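Local coordinates for microcompartments protein (Desulfitobacterium hafniense, PDB 3NWG), which probably serves as a shell protein of a bacterial microcompartment, each chain joining two BMC domains in tandem, at residues G6-N11 with S55-G60; A51-S56 with D71-N76; L82-A87 with V121-I126; I94-I99 with A145-S150; A153-A158 with G162-K167. All blocks are in the same frame, centred on the assembly; numbering follows the deposited sequence.

Contact 1 (G6-N11 with S55-G60); sequences GLVEVN and SSVTAG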
# COMPACT_ATOMS: atom_id res chain seq x y z
N GLY A 6 -18.54 -18.61 -13.58
CA GLY A 6 -19.69 -17.78 -13.93
C GLY A 6 -19.41 -16.31 -13.69
O GLY A 6 -18.72 -15.95 -12.73
N LEU A 7 -19.94 -15.47 -14.58
CA LEU A 7 -19.73 -14.04 -14.51
C LEU A 7 -21.02 -13.28 -14.67
O LEU A 7 -21.79 -13.52 -15.60
CB LEU A 7 -18.79 -13.58 -15.64
CG LEU A 7 -18.83 -12.08 -15.95
CD1 LEU A 7 -17.86 -11.32 -15.05
CD2 LEU A 7 -18.54 -11.80 -17.40
N VAL A 8 -21.26 -12.34 -13.77
CA VAL A 8 -22.34 -11.40 -13.96
C VAL A 8 -21.74 -10.00 -13.95
O VAL A 8 -20.96 -9.65 -13.06
CB VAL A 8 -23.48 -11.60 -12.91
CG1 VAL A 8 -24.51 -10.49 -13.01
CG2 VAL A 8 -24.19 -12.92 -13.14
N GLU A 9 -22.08 -9.22 -14.99
CA GLU A 9 -21.75 -7.80 -15.04
C GLU A 9 -23.00 -6.93 -14.86
O GLU A 9 -24.01 -7.13 -15.53
CB GLU A 9 -21.04 -7.45 -16.34
CG GLU A 9 -19.53 -7.74 -16.34
CD GLU A 9 -18.89 -7.53 -17.71
OE1 GLU A 9 -18.12 -8.41 -18.16
OE2 GLU A 9 -19.17 -6.49 -18.34
N VAL A 10 -22.91 -5.98 -13.93
CA VAL A 10 -24.05 -5.18 -13.49
C VAL A 10 -23.73 -3.69 -13.62
O VAL A 10 -22.60 -3.27 -13.39
CB VAL A 10 -24.42 -5.46 -12.01
CG1 VAL A 10 -25.67 -4.71 -11.61
CG2 VAL A 10 -24.64 -6.96 -11.77
N ASN A 11 -24.73 -2.91 -13.97
CA ASN A 11 -24.64 -1.47 -14.12
C ASN A 11 -24.40 -0.64 -12.84
O ASN A 11 -23.92 0.48 -12.92
CB ASN A 11 -25.93 -1.00 -14.74
CG ASN A 11 -25.73 0.16 -15.67
OD1 ASN A 11 -24.60 0.47 -16.09
ND2 ASN A 11 -26.84 0.82 -16.02
N SER A 55 -26.94 -21.97 -10.94
CA SER A 55 -27.96 -21.46 -10.02
C SER A 55 -27.54 -20.09 -9.53
O SER A 55 -28.34 -19.15 -9.48
CB SER A 55 -28.12 -22.39 -8.83
OG SER A 55 -28.37 -23.72 -9.25
N SER A 56 -26.26 -19.99 -9.19
CA SER A 56 -25.67 -18.77 -8.73
C SER A 56 -25.84 -17.65 -9.77
O SER A 56 -26.30 -16.55 -9.43
CB SER A 56 -24.21 -19.04 -8.44
OG SER A 56 -23.59 -17.99 -7.73
N VAL A 57 -25.51 -17.94 -11.03
CA VAL A 57 -25.68 -16.94 -12.10
C VAL A 57 -27.15 -16.52 -12.32
O VAL A 57 -27.45 -15.33 -12.43
CB VAL A 57 -25.00 -17.36 -13.43
CG1 VAL A 57 -25.38 -16.43 -14.58
CG2 VAL A 57 -23.48 -17.41 -13.25
N THR A 58 -28.07 -17.49 -12.36
CA THR A 58 -29.50 -17.17 -12.45
C THR A 58 -29.94 -16.31 -11.27
O THR A 58 -30.69 -15.35 -11.44
CB THR A 58 -30.37 -18.44 -12.56
OG1 THR A 58 -30.02 -19.15 -13.76
CG2 THR A 58 -31.87 -18.06 -12.59
N ALA A 59 -29.45 -16.63 -10.07
CA ALA A 59 -29.79 -15.85 -8.88
C ALA A 59 -29.42 -14.37 -9.05
O ALA A 59 -30.23 -13.48 -8.76
CB ALA A 59 -29.12 -16.43 -7.67
N GLY A 60 -28.20 -14.12 -9.53
CA GLY A 60 -27.70 -12.76 -9.71
C GLY A 60 -28.48 -12.06 -10.80
O GLY A 60 -28.88 -10.91 -10.63

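Contact 2 (A51-S56 with D71-N76); sequences AAVQSS and DFILPN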
# COMPACT_ATOMS: atom_id res chain seq x y z
N ALA A 51 -23.65 -27.12 -12.23
CA ALA A 51 -25.01 -26.83 -11.80
C ALA A 51 -25.05 -25.75 -10.71
O ALA A 51 -25.95 -24.92 -10.70
CB ALA A 51 -25.70 -28.11 -11.33
N ALA A 52 -24.07 -25.75 -9.81
CA ALA A 52 -23.97 -24.75 -8.75
C ALA A 52 -23.74 -23.35 -9.35
O ALA A 52 -24.43 -22.40 -8.99
CB ALA A 52 -22.87 -25.13 -7.76
N VAL A 53 -22.79 -23.25 -10.28
CA VAL A 53 -22.57 -21.99 -11.00
C VAL A 53 -23.82 -21.55 -11.78
O VAL A 53 -24.13 -20.36 -11.87
CB VAL A 53 -21.32 -22.06 -11.93
CG1 VAL A 53 -21.22 -20.85 -12.84
CG2 VAL A 53 -20.06 -22.20 -11.11
N GLN A 54 -24.58 -22.50 -12.32
CA GLN A 54 -25.76 -22.11 -13.07
C GLN A 54 -26.83 -21.49 -12.18
O GLN A 54 -27.53 -20.57 -12.62
CB GLN A 54 -26.35 -23.27 -13.85
CG GLN A 54 -27.68 -22.92 -14.53
CD GLN A 54 -27.51 -21.90 -15.66
OE1 GLN A 54 -27.12 -22.28 -16.77
NE2 GLN A 54 -27.81 -20.62 -15.39
N SER A 55 -26.94 -21.97 -10.94
CA SER A 55 -27.96 -21.46 -10.02
C SER A 55 -27.54 -20.09 -9.53
O SER A 55 -28.34 -19.15 -9.48
CB SER A 55 -28.12 -22.39 -8.83
OG SER A 55 -28.37 -23.72 -9.25
N SER A 56 -26.26 -19.99 -9.19
CA SER A 56 -25.67 -18.77 -8.73
C SER A 56 -25.84 -17.65 -9.77
O SER A 56 -26.30 -16.55 -9.43
CB SER A 56 -24.21 -19.04 -8.44
OG SER A 56 -23.59 -17.99 -7.73
N ASP A 71 -23.97 -11.71 -18.55
CA ASP A 71 -23.82 -12.91 -17.73
C ASP A 71 -23.20 -13.97 -18.62
O ASP A 71 -23.51 -14.04 -19.81
CB ASP A 71 -25.17 -13.40 -17.23
CG ASP A 71 -26.16 -13.66 -18.38
OD1 ASP A 71 -26.70 -12.68 -18.96
OD2 ASP A 71 -26.39 -14.85 -18.71
N PHE A 72 -22.31 -14.78 -18.06
CA PHE A 72 -21.57 -15.76 -18.83
C PHE A 72 -21.17 -16.95 -17.97
O PHE A 72 -20.90 -16.79 -16.78
CB PHE A 72 -20.32 -15.09 -19.43
CG PHE A 72 -19.37 -16.06 -20.09
CD1 PHE A 72 -19.64 -16.58 -21.36
CD2 PHE A 72 -18.22 -16.48 -19.43
CE1 PHE A 72 -18.78 -17.49 -21.96
CE2 PHE A 72 -17.35 -17.39 -20.02
CZ PHE A 72 -17.63 -17.89 -21.29
N ILE A 73 -21.13 -18.13 -18.58
CA ILE A 73 -20.68 -19.36 -17.91
C ILE A 73 -19.78 -20.20 -18.80
O ILE A 73 -20.11 -20.48 -19.95
CB ILE A 73 -21.87 -20.24 -17.45
CG1 ILE A 73 -22.63 -19.56 -16.29
CG2 ILE A 73 -21.39 -21.64 -17.03
CD1 ILE A 73 -24.00 -20.13 -16.09
N LEU A 74 -18.62 -20.58 -18.25
CA LEU A 74 -17.67 -21.43 -18.96
C LEU A 74 -17.44 -22.70 -18.16
O LEU A 74 -16.76 -22.68 -17.13
CB LEU A 74 -16.35 -20.68 -19.24
CG LEU A 74 -15.29 -21.15 -20.27
CD1 LEU A 74 -14.30 -22.12 -19.67
CD2 LEU A 74 -15.88 -21.73 -21.55
N PRO A 75 -18.04 -23.81 -18.61
CA PRO A 75 -17.91 -25.12 -18.00
C PRO A 75 -16.54 -25.75 -18.24
O PRO A 75 -15.93 -25.53 -19.29
CB PRO A 75 -18.97 -25.94 -18.73
CG PRO A 75 -19.06 -25.30 -20.07
CD PRO A 75 -18.96 -23.83 -19.76
N ASN A 76 -16.09 -26.55 -17.28
CA ASN A 76 -14.84 -27.30 -17.40
C ASN A 76 -13.67 -26.36 -17.63
O ASN A 76 -12.88 -26.56 -18.55
CB ASN A 76 -14.92 -28.36 -18.51
CG ASN A 76 -16.27 -29.10 -18.53
OD1 ASN A 76 -16.84 -29.47 -17.48
ND2 ASN A 76 -16.79 -29.31 -19.74

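Contact 3 (L82-A87 with V121-I126); sequences LTAISA and VDLVEI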
# COMPACT_ATOMS: atom_id res chain seq x y z
N LEU A 82 -8.44 -20.20 -12.97
CA LEU A 82 -8.98 -19.80 -11.68
C LEU A 82 -7.89 -19.24 -10.78
O LEU A 82 -8.03 -18.14 -10.25
CB LEU A 82 -9.71 -20.96 -11.00
CG LEU A 82 -10.81 -21.60 -11.84
CD1 LEU A 82 -11.16 -22.96 -11.29
CD2 LEU A 82 -12.04 -20.70 -11.97
N THR A 83 -6.79 -19.97 -10.63
CA THR A 83 -5.71 -19.49 -9.78
C THR A 83 -5.14 -18.15 -10.31
O THR A 83 -4.84 -17.26 -9.52
CB THR A 83 -4.60 -20.57 -9.58
OG1 THR A 83 -4.20 -21.10 -10.84
CG2 THR A 83 -5.12 -21.72 -8.73
N ALA A 84 -5.04 -18.01 -11.63
CA ALA A 84 -4.55 -16.77 -12.23
C ALA A 84 -5.44 -15.59 -11.88
O ALA A 84 -4.93 -14.54 -11.45
CB ALA A 84 -4.41 -16.90 -13.74
N ILE A 85 -6.75 -15.76 -12.05
CA ILE A 85 -7.75 -14.73 -11.72
C ILE A 85 -7.63 -14.30 -10.26
O ILE A 85 -7.54 -13.10 -9.95
CB ILE A 85 -9.18 -15.20 -12.03
CG1 ILE A 85 -9.46 -15.10 -13.52
CG2 ILE A 85 -10.20 -14.35 -11.29
CD1 ILE A 85 -10.61 -15.95 -13.99
N SER A 86 -7.61 -15.28 -9.36
CA SER A 86 -7.50 -15.04 -7.93
C SER A 86 -6.08 -14.60 -7.51
O SER A 86 -5.65 -14.87 -6.38
CB SER A 86 -7.92 -16.29 -7.15
OG SER A 86 -7.04 -17.37 -7.42
N ALA A 87 -5.36 -13.94 -8.42
CA ALA A 87 -4.01 -13.40 -8.18
C ALA A 87 -3.17 -14.32 -7.31
O ALA A 87 -2.69 -13.92 -6.25
CB ALA A 87 -4.10 -11.98 -7.56
N VAL A 121 1.93 -24.63 -21.28
CA VAL A 121 2.16 -23.26 -20.86
C VAL A 121 1.73 -23.16 -19.40
O VAL A 121 1.06 -24.05 -18.88
CB VAL A 121 1.36 -22.23 -21.73
CG1 VAL A 121 1.93 -22.14 -23.14
CG2 VAL A 121 -0.12 -22.58 -21.78
N ASP A 122 2.14 -22.09 -18.73
CA ASP A 122 1.57 -21.73 -17.44
C ASP A 122 1.08 -20.31 -17.55
O ASP A 122 1.83 -19.44 -17.98
CB ASP A 122 2.62 -21.86 -16.32
CG ASP A 122 3.04 -23.32 -16.08
OD1 ASP A 122 2.22 -24.11 -15.54
OD2 ASP A 122 4.19 -23.67 -16.43
N LEU A 123 -0.18 -20.07 -17.20
CA LEU A 123 -0.71 -18.70 -17.17
C LEU A 123 0.04 -17.97 -16.07
O LEU A 123 0.34 -18.56 -15.03
CB LEU A 123 -2.22 -18.66 -16.92
CG LEU A 123 -3.20 -19.43 -17.83
CD1 LEU A 123 -4.61 -19.05 -17.50
CD2 LEU A 123 -2.95 -19.21 -19.31
N VAL A 124 0.37 -16.71 -16.31
CA VAL A 124 1.15 -15.94 -15.34
C VAL A 124 0.23 -15.00 -14.55
O VAL A 124 0.26 -15.01 -13.32
CB VAL A 124 2.32 -15.17 -15.99
CG1 VAL A 124 3.12 -14.43 -14.94
CG2 VAL A 124 3.22 -16.13 -16.75
N GLU A 125 -0.57 -14.21 -15.25
CA GLU A 125 -1.59 -13.39 -14.61
C GLU A 125 -2.78 -13.07 -15.51
O GLU A 125 -2.68 -13.12 -16.74
CB GLU A 125 -0.99 -12.11 -14.00
CG GLU A 125 -0.76 -10.95 -14.95
CD GLU A 125 -0.21 -9.70 -14.24
OE1 GLU A 125 0.10 -8.68 -14.91
OE2 GLU A 125 -0.09 -9.74 -12.99
N ILE A 126 -3.89 -12.76 -14.87
CA ILE A 126 -5.09 -12.30 -15.55
C ILE A 126 -5.48 -10.96 -14.95
O ILE A 126 -5.49 -10.80 -13.73
CB ILE A 126 -6.23 -13.33 -15.43
CG1 ILE A 126 -5.91 -14.56 -16.29
CG2 ILE A 126 -7.56 -12.70 -15.81
CD1 ILE A 126 -6.89 -15.74 -16.16

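Contact 4 (I94-I99 with A145-S150); sequences IKALGI and ASVESS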
# COMPACT_ATOMS: atom_id res chain seq x y z
N ILE A 94 9.70 -17.16 -16.14
CA ILE A 94 9.13 -16.80 -17.43
C ILE A 94 10.14 -17.00 -18.56
O ILE A 94 11.27 -16.53 -18.50
CB ILE A 94 8.43 -15.38 -17.42
CG1 ILE A 94 9.25 -14.32 -18.13
CG2 ILE A 94 7.95 -14.98 -16.03
CD1 ILE A 94 8.73 -14.07 -19.51
N LYS A 95 9.74 -17.76 -19.57
CA LYS A 95 10.62 -18.06 -20.68
C LYS A 95 10.16 -17.19 -21.82
O LYS A 95 10.41 -16.00 -21.78
CB LYS A 95 10.55 -19.54 -21.05
CG LYS A 95 10.70 -20.45 -19.86
CD LYS A 95 10.99 -21.87 -20.29
CE LYS A 95 10.99 -22.79 -19.08
NZ LYS A 95 11.62 -24.11 -19.39
N ALA A 96 9.48 -17.75 -22.81
CA ALA A 96 8.80 -16.94 -23.81
C ALA A 96 7.51 -16.37 -23.20
O ALA A 96 6.87 -17.03 -22.40
CB ALA A 96 8.50 -17.77 -25.04
N LEU A 97 7.14 -15.15 -23.58
CA LEU A 97 6.02 -14.46 -22.97
C LEU A 97 4.90 -14.14 -23.95
O LEU A 97 5.09 -13.39 -24.91
CB LEU A 97 6.50 -13.19 -22.28
CG LEU A 97 5.48 -12.33 -21.53
CD1 LEU A 97 5.10 -12.96 -20.19
CD2 LEU A 97 6.04 -10.95 -21.30
N GLY A 98 3.73 -14.71 -23.69
CA GLY A 98 2.54 -14.45 -24.48
C GLY A 98 1.55 -13.59 -23.73
O GLY A 98 1.41 -13.71 -22.51
N ILE A 99 0.87 -12.70 -24.45
CA ILE A 99 -0.14 -11.83 -23.87
C ILE A 99 -1.34 -11.77 -24.81
O ILE A 99 -1.17 -11.50 -26.01
CB ILE A 99 0.37 -10.38 -23.65
CG1 ILE A 99 1.73 -10.37 -22.93
CG2 ILE A 99 -0.67 -9.57 -22.89
CD1 ILE A 99 2.47 -8.99 -22.94
N ALA A 145 7.64 -22.30 -29.10
CA ALA A 145 6.64 -22.98 -29.94
C ALA A 145 5.32 -23.22 -29.19
O ALA A 145 4.23 -22.98 -29.74
CB ALA A 145 7.20 -24.28 -30.51
N SER A 146 5.42 -23.67 -27.93
CA SER A 146 4.25 -23.91 -27.09
C SER A 146 3.41 -22.64 -26.91
O SER A 146 2.19 -22.67 -27.06
CB SER A 146 4.67 -24.45 -25.72
OG SER A 146 5.32 -25.71 -25.83
N VAL A 147 4.08 -21.53 -26.59
CA VAL A 147 3.43 -20.24 -26.37
C VAL A 147 2.79 -19.74 -27.65
O VAL A 147 1.66 -19.26 -27.63
CB VAL A 147 4.41 -19.18 -25.85
CG1 VAL A 147 3.80 -17.80 -25.93
CG2 VAL A 147 4.82 -19.50 -24.41
N GLU A 148 3.51 -19.87 -28.77
CA GLU A 148 3.03 -19.42 -30.07
C GLU A 148 1.71 -20.07 -30.46
O GLU A 148 0.85 -19.42 -31.05
CB GLU A 148 4.05 -19.72 -31.16
CG GLU A 148 5.21 -18.72 -31.27
CD GLU A 148 4.80 -17.40 -31.90
OE1 GLU A 148 3.57 -17.19 -32.11
OE2 GLU A 148 5.70 -16.57 -32.17
N SER A 149 1.56 -21.36 -30.16
CA SER A 149 0.40 -22.08 -30.65
C SER A 149 -0.71 -22.03 -29.63
O SER A 149 -1.87 -22.29 -29.94
CB SER A 149 0.76 -23.53 -30.99
OG SER A 149 1.14 -24.22 -29.82
N SER A 150 -0.33 -21.69 -28.40
CA SER A 150 -1.27 -21.47 -27.33
C SER A 150 -1.96 -20.11 -27.45
O SER A 150 -3.17 -20.00 -27.18
CB SER A 150 -0.57 -21.59 -25.99
OG SER A 150 -1.52 -21.70 -24.97

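Contact 5 (A153-A158 with G162-K167); sequences AGVMLA and GMLVDK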
# COMPACT_ATOMS: atom_id res chain seq x y z
N ALA A 153 -4.37 -20.26 -30.67
CA ALA A 153 -5.60 -20.96 -30.30
C ALA A 153 -6.46 -20.11 -29.36
O ALA A 153 -7.66 -19.95 -29.57
CB ALA A 153 -5.28 -22.30 -29.66
N GLY A 154 -5.83 -19.56 -28.32
CA GLY A 154 -6.49 -18.64 -27.42
C GLY A 154 -7.14 -17.47 -28.12
O GLY A 154 -8.03 -16.83 -27.56
N VAL A 155 -6.74 -17.20 -29.35
CA VAL A 155 -7.20 -16.03 -30.07
C VAL A 155 -8.26 -16.33 -31.11
O VAL A 155 -9.10 -15.47 -31.40
CB VAL A 155 -6.00 -15.24 -30.65
CG1 VAL A 155 -6.34 -14.53 -31.96
CG2 VAL A 155 -5.50 -14.24 -29.62
N MSE A 156 -8.24 -17.53 -31.68
CA MSE A 156 -9.21 -17.91 -32.71
C MSE A 156 -10.65 -17.39 -32.46
O MSE A 156 -11.18 -16.60 -33.25
CB MSE A 156 -9.22 -19.42 -32.90
CG MSE A 156 -8.14 -19.95 -33.84
SE MSE A 156 -8.34 -19.37 -35.72
CE MSE A 156 -10.16 -20.05 -36.11
N LEU A 157 -11.27 -17.83 -31.35
CA LEU A 157 -12.66 -17.47 -31.01
C LEU A 157 -12.87 -15.95 -30.88
O LEU A 157 -13.76 -15.39 -31.54
CB LEU A 157 -13.14 -18.17 -29.73
CG LEU A 157 -12.61 -19.53 -29.24
CD1 LEU A 157 -13.01 -20.68 -30.21
CD2 LEU A 157 -11.06 -19.51 -28.93
N ALA A 158 -12.06 -15.31 -30.04
CA ALA A 158 -12.13 -13.87 -29.79
C ALA A 158 -12.06 -12.99 -31.04
O ALA A 158 -12.78 -12.00 -31.16
CB ALA A 158 -11.06 -13.44 -28.80
N GLY A 162 -14.93 -10.20 -33.00
CA GLY A 162 -14.48 -8.81 -32.88
C GLY A 162 -14.26 -8.35 -31.44
O GLY A 162 -14.40 -7.16 -31.13
N MSE A 163 -13.91 -9.29 -30.56
CA MSE A 163 -13.66 -9.01 -29.15
C MSE A 163 -12.17 -8.88 -28.82
O MSE A 163 -11.80 -8.56 -27.69
CB MSE A 163 -14.27 -10.12 -28.29
CG MSE A 163 -15.77 -10.05 -28.06
SE MSE A 163 -16.24 -8.47 -27.05
CE MSE A 163 -16.86 -7.37 -28.57
N LEU A 164 -11.31 -9.14 -29.82
CA LEU A 164 -9.86 -9.22 -29.62
C LEU A 164 -9.17 -7.87 -29.87
O LEU A 164 -9.26 -7.30 -30.97
CB LEU A 164 -9.27 -10.30 -30.53
CG LEU A 164 -7.77 -10.56 -30.78
CD1 LEU A 164 -7.19 -9.66 -31.87
CD2 LEU A 164 -6.91 -10.51 -29.51
N VAL A 165 -8.50 -7.37 -28.83
CA VAL A 165 -7.73 -6.13 -28.96
C VAL A 165 -6.42 -6.45 -29.67
O VAL A 165 -6.12 -5.88 -30.72
CB VAL A 165 -7.46 -5.44 -27.58
CG1 VAL A 165 -6.58 -4.17 -27.74
CG2 VAL A 165 -8.78 -5.14 -26.83
N ASP A 166 -5.65 -7.38 -29.11
CA ASP A 166 -4.42 -7.79 -29.73
C ASP A 166 -3.69 -8.84 -28.89
O ASP A 166 -4.13 -9.17 -27.78
CB ASP A 166 -3.52 -6.56 -29.99
CG ASP A 166 -2.83 -6.62 -31.36
OD1 ASP A 166 -2.41 -7.72 -31.80
OD2 ASP A 166 -2.70 -5.56 -32.01
N LYS A 167 -2.60 -9.37 -29.44
CA LYS A 167 -1.74 -10.35 -28.78
C LYS A 167 -0.29 -10.20 -29.23
O LYS A 167 -0.02 -9.63 -30.29
CB LYS A 167 -2.19 -11.79 -29.03
CG LYS A 167 -2.94 -12.05 -30.33
CD LYS A 167 -2.11 -11.98 -31.58
CE LYS A 167 -3.06 -11.76 -32.76
NZ LYS A 167 -2.31 -11.45 -34.00

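Contact 1 (G6-N11 with S55-G60)
G6 and V8 face V57 where strand 6-10 and the helix segment 55-60 run almost parallel, their N-to-C directions only 8° apart and their axes 8.4 Å apart at closest approach. The backbones come nearest at G6 CA and V57 CA, 6.3 Å from each other. No hydrogen bond crosses the gap, and V57 fills it by spreading its two methyls along the strand. V57 CG1 lies anti to the backbone N (chi1 171°) and touches V8 CG2 at 4.0 Å. V57 CG2, the methyl beside the N, rests 3.9 Å from G6 CA, over a residue whose lack of a side chain lets the helix sit low there. The two valines lie alongside, pointing opposite ways.

This is the helix-on-sheet layer of the first BMC domain: strand 4-10 is an inner strand of its antiparallel sheet, and helix 50-64 covers one face. V8 also touches M23 of helix 13-26, so a single valine serves both covering helices. S56 OG ties those two helices together through a hydrogen bond to M23 O, while V57 reaches on to D71 and I73 of the neighbouring strand 68-74.

Contact 2 (A51-S56 with D71-N76)
One of the two helices covering the sheet of the first BMC domain, 50-64, extends to the outermost strand of that sheet, and here its V53 and Q54 meet I73 of strand 68-74. The nearest backbone approach is between Q54 CA and I73 CA, 7.5 Å apart, a spacing bridged by side chains alone, with no hydrogen bond between the two segments. I73 points toward the helix and carries the contact on the strand side. I73 CG1 lies 3.9 Å from V53 CG1. Farther out, I73 CD1 comes over the flat face of the Q54 carboxamide, 3.8 Å from Q54 OE1 and 3.9 Å from Q54 NE2. Q54 offers that face because its chain leaves anti to the backbone N and then folds at the next bond (chi2 68°), turning the amide back across the isoleucine; the glutamine runs roughly perpendicular to it. The polar group thus roofs an apolar one at the solvent-facing margin, while V53 beneath is buried.

Neighbours extend both ends of this patch. V53 also touches S4, I73 leans on V57 one turn along the helix, and D71 forms a salt bridge with K61. Strand 68-74 has a second role, since F72 packs on A106 and V110, and L74 on D113, all in helix 105-117. One side of the strand therefore meets its own domain's helix and the other the second domain, an arrangement belonging to a tandem BMC protein, with two helix-covered antiparallel sheets in one chain.

Contact 3 (L82-A87 with V121-I126)
I126 and I85 meet with the same shape: in each, CG1 stands anti to the carbonyl carbon (chi1 -71° in I126, -78° in I85), and the chain then runs on extended to CD1. This carries I126 CD1 into the angle between A84 and I85, 3.7 Å from A84 CB and also 3.7 Å from I85 CG1. I126 CG2 touches I85 CG1 as well, at 3.8 Å; both branches of I126 thus engage I85, the chains meeting at a slant. A84, having only its methyl, lets the strand come close: A84 CA and E125 CA are 5.1 Å apart. The same methyl meets L123 CB at 4.2 Å. Replacing I126 by an alanine would probably open a gap between A84 and I85 and deprive the helix of its main apolar partner on this strand.

Between L123 and I126 the strand carries a classic beta bulge, V124 and E125 both facing T139. Helix 79-85 follows strand 68-74 of the first sheet and packs on strand 122-127, an edge strand of the second. From there I126 continues to L108 and A112 of helix 105-117 and to V138 of strand 136-142, while L123 reaches A116.

Contact 4 (I94-I99 with A145-S150)
S146 OG, beside the V147 that meets A96 and G98, lies within hydrogen-bonding reach of two acceptors, D143 OD1 and Q120 OE1, which must share its single proton; they tie the first turn of helix 144-160 to the loops around it. Within the helix, S150 N donates to S146 O at 3.0 Å. The contact itself is apolar. Strand 96-99 and the helix segment run nearly parallel, 9° apart, with axes 8.2 Å from each other at closest approach. V147 points at the strand and straddles its backbone. V147 CG1, anti to the backbone N (chi1 167°), reaches over the peptide entering G98, 3.8 Å from G98 N. V147 CG2 turns to A96, meeting A96 CB at 4.1 Å and A96 O at 3.8 Å.

Such a helix laid along an inner strand of an antiparallel sheet is the core layer of a BMC domain, here the second of the chain. G98, without a side chain, is where the helix comes nearest: G98 CA and V147 CA are 6.2 Å apart. A glycine in place of V147 would probably uncover the backbone at G98 and leave A96 CB without its partner on the helix. V147 also touches V121, L140 and V169, so its neighbours span several strands of the sheet. On the strand, L97 and I99 point away from the helix; I99 packs on I17 of a neighbouring subunit.

Contact 5 (A153-A158 with G162-K167)
From A158 to M163 the chain turns back on itself, so that helix 153-158 and strand 164-167 run antiparallel, at 160° with their axes 9.2 Å apart at closest approach. A158 CA and M163 CA mark the nearest backbone approach, 5.1 Å. M163 N donates to A158 O at 3.0 Å with an N-H...O angle of 154°, the donor lying somewhat out of the carbonyl plane. Past the turn, L164 folds back under the helix, L164 CB meeting A158 CB at 4.0 Å. Its CG stands anti to the backbone N, which sends the branch along the helix until L164 CD2 reaches V155 CG2, also at 4.0 Å.

The turn is a Schellman motif: G162, at positive phi (58°), is its C-prime residue, and G162 N bonds to S159 O. It closes helix 144-160 and hands the chain to the last strand of the second BMC sheet. That strand opens with a classic beta bulge, V165 and D166 both facing E101. D166 OD1 accepts K167 N at 2.9 Å through its anti lone pair, and the aliphatic part of K167 passes crosswise over V155. V165 and D166 pack on S12 of a neighbouring subunit.

Contacts 1 and 4 are one arrangement repeated in two domains: a valine of the long helix rides over a glycine of an inner strand, about 33 Å apart between centres and on opposite sides of the chain's centre. Each has a companion on the same helix and sheet. Centre to centre, contact 2 lies about 9 Å from contact 1, where L7 N and F72 O, 2.7 Å apart, probably hydrogen-bond, and contact 5 about 15 Å from contact 4. Contact 3 joins helix 79-85 to the second sheet and touches contact 4 through V121, whose CG2 lies 3.6 Å from S150 OG. Contacts 2 and 3 stay apart, about 7 Å between nearest atoms.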